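Side-chain contacts in sulfate adenylyltransferase (Allochromatium vinosum, PDB 4DNX), which catalyses the adenylyl transfer from ATP to sulfate that yields adenosine 5'-phosphosulfate and diphosphate: residues A272-A277 and D303-F308; S67-T72 and M128-E133. All blocks are in the same frame, centred on the assembly; numbering follows the deposited sequence.

Contact 1: A272-A277 and D303-F308; sequences AGPREA and DYYGPF
G273 and Y305 bring the two backbones nearest each other, with their CA atoms 6.7 Å apart, and one aromatic side chain spans that gap. G273 is the N-cap of the helix that P274 begins; the first turn is closed by the bond from A277 N to G273 O (2.9 Å). Segment 303-308 is an irregular loop that ends at F308, the N-cap of the next helix. G273 has positive phi (55°), a conformation that favours glycine, and without a side chain its CA can lie directly against the Y305 ring.

The contact is CH-pi in character. P274 CD stands 3.9 Å from the Y305 ring centroid, 24° off the normal and displaced toward the CG end of the ring. The shortest approach is P274 CD to Y305 CG, 3.6 Å. G273 CA covers the same face, 4.1 Å from the Y305 centroid. With CG anti to its carbonyl carbon (chi1 -42°), Y305 sends its ring out toward the helix start. Y304 CB closes the ring's opposite face, 3.8 Å above the Y305 plane, so the ring is held between the helix N-terminus and its own chain neighbour. Y305 OH runs on past A272 CA (3.5 Å) and is hydrogen-bonded to Y136 O and H143 NE2, which anchor the polar end.

Behind this surface E276, third residue of the helix, folds back and receives A272 N on OE1 at 3.1 Å, while its OE2 takes L270 N; the one carboxylate thus braces the turn entering the helix.

P274 also touches D309 and I313 of helix 309-316. The contact therefore joins the N-terminus of helix 274-287, which follows strand 260-266 at one edge of the parallel sheet, to the loop leading from the inner strand 291-294 into helix 309-316.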
loop_
_atom_site.group_PDB
_atom_site.type_symbol
_atom_site.label_atom_id
_atom_site.label_comp_id
_atom_site.label_asym_id
_atom_site.label_seq_id
_atom_site.Cartn_x
_atom_site.Cartn_y
_atom_site.Cartn_z
ATOM N N ALA A 272 -23.818 13.093 -6.360
ATOM C CA ALA A 272 -24.086 14.207 -7.289
ATOM C C ALA A 272 -24.239 13.776 -8.744
ATOM O O ALA A 272 -24.255 14.608 -9.675
ATOM C CB ALA A 272 -22.989 15.297 -7.125
ATOM N N GLY A 273 -24.386 12.470 -8.953
ATOM C CA GLY A 273 -24.766 11.952 -10.288
ATOM C C GLY A 273 -23.822 12.431 -11.374
ATOM O O GLY A 273 -22.592 12.249 -11.235
ATOM N N PRO A 274 -24.369 13.032 -12.433
ATOM C CA PRO A 274 -23.550 13.444 -13.580
ATOM C C PRO A 274 -22.360 14.321 -13.188
ATOM O O PRO A 274 -21.243 14.124 -13.697
ATOM C CB PRO A 274 -24.513 14.206 -14.472
ATOM C CG PRO A 274 -25.903 13.748 -14.073
ATOM C CD PRO A 274 -25.820 13.226 -12.667
ATOM N N ARG A 275 -22.552 15.299 -12.300
ATOM C CA ARG A 275 -21.354 16.051 -11.878
ATOM C C ARG A 275 -20.243 15.210 -11.189
ATOM O O ARG A 275 -19.040 15.463 -11.392
ATOM C CB ARG A 275 -21.709 17.242 -11.011
ATOM C CG ARG A 275 -20.475 18.129 -10.697
ATOM C CD ARG A 275 -19.914 18.879 -11.972
ATOM N NE ARG A 275 -20.835 19.902 -12.406
ATOM C CZ ARG A 275 -20.720 21.199 -12.085
ATOM N NH1 ARG A 275 -19.671 21.644 -11.415
ATOM N NH2 ARG A 275 -21.641 22.046 -12.470
ATOM N N GLU A 276 -20.637 14.219 -10.389
ATOM C CA GLU A 276 -19.684 13.385 -9.705
ATOM C C GLU A 276 -19.008 12.437 -10.702
ATOM O O GLU A 276 -17.837 12.105 -10.530
ATOM C CB GLU A 276 -20.355 12.611 -8.570
ATOM C CG GLU A 276 -19.384 11.856 -7.708
ATOM C CD GLU A 276 -19.970 11.468 -6.368
ATOM O OE1 GLU A 276 -21.217 11.418 -6.309
ATOM O OE2 GLU A 276 -19.184 11.217 -5.416
ATOM N N ALA A 277 -19.746 12.050 -11.763
ATOM C CA ALA A 277 -19.177 11.191 -12.806
ATOM C C ALA A 277 -17.991 11.898 -13.483
ATOM O O ALA A 277 -16.991 11.249 -13.820
ATOM C CB ALA A 277 -20.257 10.776 -13.845
ATOM N N ASP A 303 -34.488 10.571 -7.209
ATOM C CA ASP A 303 -34.996 10.718 -8.568
ATOM C C ASP A 303 -34.484 11.969 -9.287
ATOM O O ASP A 303 -35.094 12.434 -10.233
ATOM C CB ASP A 303 -36.543 10.685 -8.547
ATOM C CG ASP A 303 -37.108 9.614 -9.448
ATOM O OD1 ASP A 303 -36.502 8.509 -9.533
ATOM O OD2 ASP A 303 -38.159 9.877 -10.082
ATOM N N TYR A 304 -33.354 12.513 -8.841
ATOM C CA TYR A 304 -32.894 13.811 -9.332
ATOM C C TYR A 304 -32.315 13.797 -10.735
ATOM O O TYR A 304 -32.367 14.814 -11.408
ATOM C CB TYR A 304 -31.853 14.429 -8.389
ATOM C CG TYR A 304 -32.346 14.532 -6.988
ATOM C CD1 TYR A 304 -33.242 15.548 -6.614
ATOM C CD2 TYR A 304 -31.956 13.601 -6.033
ATOM C CE1 TYR A 304 -33.711 15.628 -5.326
ATOM C CE2 TYR A 304 -32.430 13.672 -4.719
ATOM C CZ TYR A 304 -33.287 14.692 -4.380
ATOM O OH TYR A 304 -33.759 14.785 -3.090
ATOM N N TYR A 305 -31.757 12.664 -11.165
ATOM C CA TYR A 305 -31.041 12.589 -12.430
ATOM C C TYR A 305 -31.665 11.593 -13.419
ATOM O O TYR A 305 -32.276 10.595 -13.036
ATOM C CB TYR A 305 -29.557 12.243 -12.183
ATOM C CG TYR A 305 -28.966 12.985 -11.001
ATOM C CD1 TYR A 305 -28.888 14.389 -10.994
ATOM C CD2 TYR A 305 -28.538 12.296 -9.869
ATOM C CE1 TYR A 305 -28.362 15.093 -9.893
ATOM C CE2 TYR A 305 -28.002 13.000 -8.757
ATOM C CZ TYR A 305 -27.949 14.403 -8.784
ATOM O OH TYR A 305 -27.448 15.084 -7.710
ATOM N N GLY A 306 -31.550 11.909 -14.697
ATOM C CA GLY A 306 -31.987 10.960 -15.727
ATOM C C GLY A 306 -31.021 9.770 -15.768
ATOM O O GLY A 306 -29.846 9.911 -15.418
ATOM N N PRO A 307 -31.506 8.602 -16.203
ATOM C CA PRO A 307 -30.698 7.358 -16.144
ATOM C C PRO A 307 -29.334 7.422 -16.858
ATOM O O PRO A 307 -28.373 6.783 -16.404
ATOM C CB PRO A 307 -31.608 6.304 -16.820
ATOM C CG PRO A 307 -32.691 7.052 -17.492
ATOM C CD PRO A 307 -32.867 8.359 -16.729
ATOM N N PHE A 308 -29.262 8.168 -17.973
ATOM C CA PHE A 308 -27.999 8.291 -18.730
ATOM C C PHE A 308 -27.381 9.694 -18.729
ATOM O O PHE A 308 -26.487 9.989 -19.516
ATOM C CB PHE A 308 -28.190 7.761 -20.161
ATOM C CG PHE A 308 -28.675 6.332 -20.192
ATOM C CD1 PHE A 308 -27.806 5.302 -19.816
ATOM C CD2 PHE A 308 -29.989 6.032 -20.512
ATOM C CE1 PHE A 308 -28.247 3.975 -19.805
ATOM C CE2 PHE A 308 -30.442 4.712 -20.523
ATOM C CZ PHE A 308 -29.566 3.681 -20.155
#

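Contact 2: S67-T72 and M128-E133; sequences SAQSMT and MALMTE
L130 and Q69 meet at the more open flank of a helix pair whose nearest CA atoms, A68 and M131, are 5.4 Å apart. Such a close approach rests on a small residue: A68 CB points at the other helix and lies 3.9 Å from M131 CG, at the foot of the methionine side chain. Beyond CG, M131 packs along earlier residues of the same helix as A68, namely L61, A64 and L65, and on F149 of helix 144-149.

The L130 side chain can be traced outward. From CB, a first torsion of 179° sets CG anti to the backbone N and directs the branch toward Q69. CG lies 4.1 Å from both Q69 OE1 and Q69 CD. Of the two methyls, CD1 comes within 3.9 Å of Q69 OE1, while CD2 makes the main contact, 3.6 Å from Q69 OE1 and 3.8 Å from Q69 CD. The two side chains cross at about a right angle, with the leucine fork against the amide. That amide does not depend on L130 for its rotation: Q69 NE2 is hydrogen-bonded to L65 O, one turn back in its own helix. Replacing L130 by an alanine removes CG and both methyls and is likely to open a gap beside the Q69 amide and strip away its apolar cover on that side.

On the far side of helix 125-136, T132 OG1 donates to M128 O (2.8 Å), from above the carbonyl plane, and also pairs with N150 ND2. Overall this is close helix-helix packing within the PUA-like N-terminal region, with an alanine-methionine contact at the nearest approach and a leucine-glutamine contact on the more exposed flank.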
loop_
_atom_site.group_PDB
_atom_site.type_symbol
_atom_site.label_atom_id
_atom_site.label_comp_id
_atom_site.label_asym_id
_atom_site.label_seq_id
_atom_site.Cartn_x
_atom_site.Cartn_y
_atom_site.Cartn_z
ATOM N N SER A 67 -15.618 26.815 -10.250
ATOM C CA SER A 67 -15.670 25.331 -10.381
ATOM C C SER A 67 -17.143 24.829 -10.413
ATOM O O SER A 67 -17.553 24.014 -11.288
ATOM C CB SER A 67 -14.901 24.692 -9.204
ATOM O OG SER A 67 -14.847 23.299 -9.450
ATOM N N ALA A 68 -17.955 25.339 -9.471
ATOM C CA ALA A 68 -19.352 24.950 -9.383
ATOM C C ALA A 68 -20.090 25.263 -10.683
ATOM O O ALA A 68 -20.852 24.440 -11.186
ATOM C CB ALA A 68 -20.043 25.670 -8.194
ATOM N N GLN A 69 -19.885 26.453 -11.249
ATOM C CA GLN A 69 -20.736 26.870 -12.342
ATOM C C GLN A 69 -20.217 26.452 -13.706
ATOM O O GLN A 69 -21.014 26.347 -14.659
ATOM C CB GLN A 69 -20.927 28.396 -12.342
ATOM C CG GLN A 69 -21.619 28.926 -11.107
ATOM C CD GLN A 69 -21.607 30.416 -11.075
ATOM O OE1 GLN A 69 -22.521 31.071 -11.582
ATOM N NE2 GLN A 69 -20.584 30.974 -10.464
ATOM N N SER A 70 -18.897 26.276 -13.815
ATOM C CA SER A 70 -18.272 26.134 -15.147
ATOM C C SER A 70 -17.196 25.024 -15.246
ATOM O O SER A 70 -16.584 24.822 -16.321
ATOM C CB SER A 70 -17.699 27.486 -15.621
ATOM O OG SER A 70 -16.525 27.805 -14.886
ATOM N N MET A 71 -16.983 24.311 -14.137
ATOM C CA MET A 71 -15.950 23.284 -14.016
ATOM C C MET A 71 -14.552 23.803 -14.299
ATOM O O MET A 71 -13.687 23.045 -14.715
ATOM C CB MET A 71 -16.281 22.043 -14.874
ATOM C CG MET A 71 -17.676 21.449 -14.660
ATOM S SD MET A 71 -17.776 19.966 -15.756
ATOM C CE MET A 71 -19.464 19.953 -16.294
ATOM N N THR A 72 -14.314 25.083 -14.031
ATOM C CA THR A 72 -12.958 25.648 -14.112
ATOM C C THR A 72 -12.639 26.486 -12.881
ATOM O O THR A 72 -13.535 27.054 -12.248
ATOM C CB THR A 72 -12.751 26.553 -15.369
ATOM O OG1 THR A 72 -13.608 27.710 -15.281
ATOM C CG2 THR A 72 -13.042 25.807 -16.652
ATOM N N MET A 128 -23.856 30.055 -1.298
ATOM C CA MET A 128 -24.055 28.633 -0.963
ATOM C C MET A 128 -25.113 28.013 -1.843
ATOM O O MET A 128 -24.881 26.912 -2.373
ATOM C CB MET A 128 -24.429 28.391 0.506
ATOM C CG MET A 128 -23.261 28.484 1.460
ATOM S SD MET A 128 -21.905 27.289 1.218
ATOM C CE MET A 128 -22.597 25.742 1.777
ATOM N N ALA A 129 -26.229 28.709 -2.002
ATOM C CA ALA A 129 -27.348 28.228 -2.847
ATOM C C ALA A 129 -26.903 28.060 -4.296
ATOM O O ALA A 129 -27.318 27.092 -4.957
ATOM C CB ALA A 129 -28.572 29.154 -2.760
ATOM N N LEU A 130 -26.100 29.009 -4.792
ATOM C CA LEU A 130 -25.626 28.946 -6.177
ATOM C C LEU A 130 -24.745 27.698 -6.346
ATOM O O LEU A 130 -24.945 26.890 -7.272
ATOM C CB LEU A 130 -24.851 30.216 -6.562
ATOM C CG LEU A 130 -24.244 30.321 -7.973
ATOM C CD1 LEU A 130 -25.274 30.033 -9.037
ATOM C CD2 LEU A 130 -23.652 31.716 -8.189
ATOM N N MET A 131 -23.801 27.504 -5.421
ATOM C CA MET A 131 -22.877 26.344 -5.524
ATOM C C MET A 131 -23.651 25.013 -5.359
ATOM O O MET A 131 -23.390 24.065 -6.086
ATOM C CB MET A 131 -21.722 26.434 -4.492
ATOM C CG MET A 131 -20.690 27.546 -4.805
ATOM S SD MET A 131 -19.231 27.534 -3.815
ATOM C CE MET A 131 -19.870 28.172 -2.235
ATOM N N THR A 132 -24.613 24.973 -4.423
ATOM C CA THR A 132 -25.433 23.785 -4.165
ATOM C C THR A 132 -26.243 23.373 -5.408
ATOM O O THR A 132 -26.141 22.214 -5.841
ATOM C CB THR A 132 -26.418 24.056 -2.993
ATOM O OG1 THR A 132 -25.646 24.234 -1.803
ATOM C CG2 THR A 132 -27.356 22.896 -2.791
ATOM N N GLU A 133 -26.991 24.307 -5.977
ATOM C CA GLU A 133 -27.808 24.017 -7.156
ATOM C C GLU A 133 -26.938 23.562 -8.355
ATOM O O GLU A 133 -27.307 22.632 -9.080
ATOM C CB GLU A 133 -28.677 25.222 -7.524
ATOM C CG GLU A 133 -29.663 24.880 -8.616
ATOM C CD GLU A 133 -29.024 24.974 -9.995
ATOM O OE1 GLU A 133 -29.399 24.186 -10.908
ATOM O OE2 GLU A 133 -28.129 25.839 -10.154
#

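In the fold
Along the chain both segments of contact 2 precede those of contact 1, and the centres of the two contacts are about 16 Å apart. Contact 2, between helices 61-70 and 125-136, lies in the N-terminal PUA-like part; contact 1 lies in the ATP-sulfurylase part with its five-stranded parallel sheet. They nevertheless touch directly. R275 NH2 makes a probable hydrogen bond to A68 O (2.8 Å), and R275 NH1 makes a weak hydrogen bond to S67 O and packs on M71 CG, beside the C-terminal end of helix 61-70. Segment 303-308 reaches the C-terminal end of helix 125-136 through the Y305 hydroxyl. Each segment of contact 1 thus reaches one helix of contact 2, tying the two parts of the enzyme together.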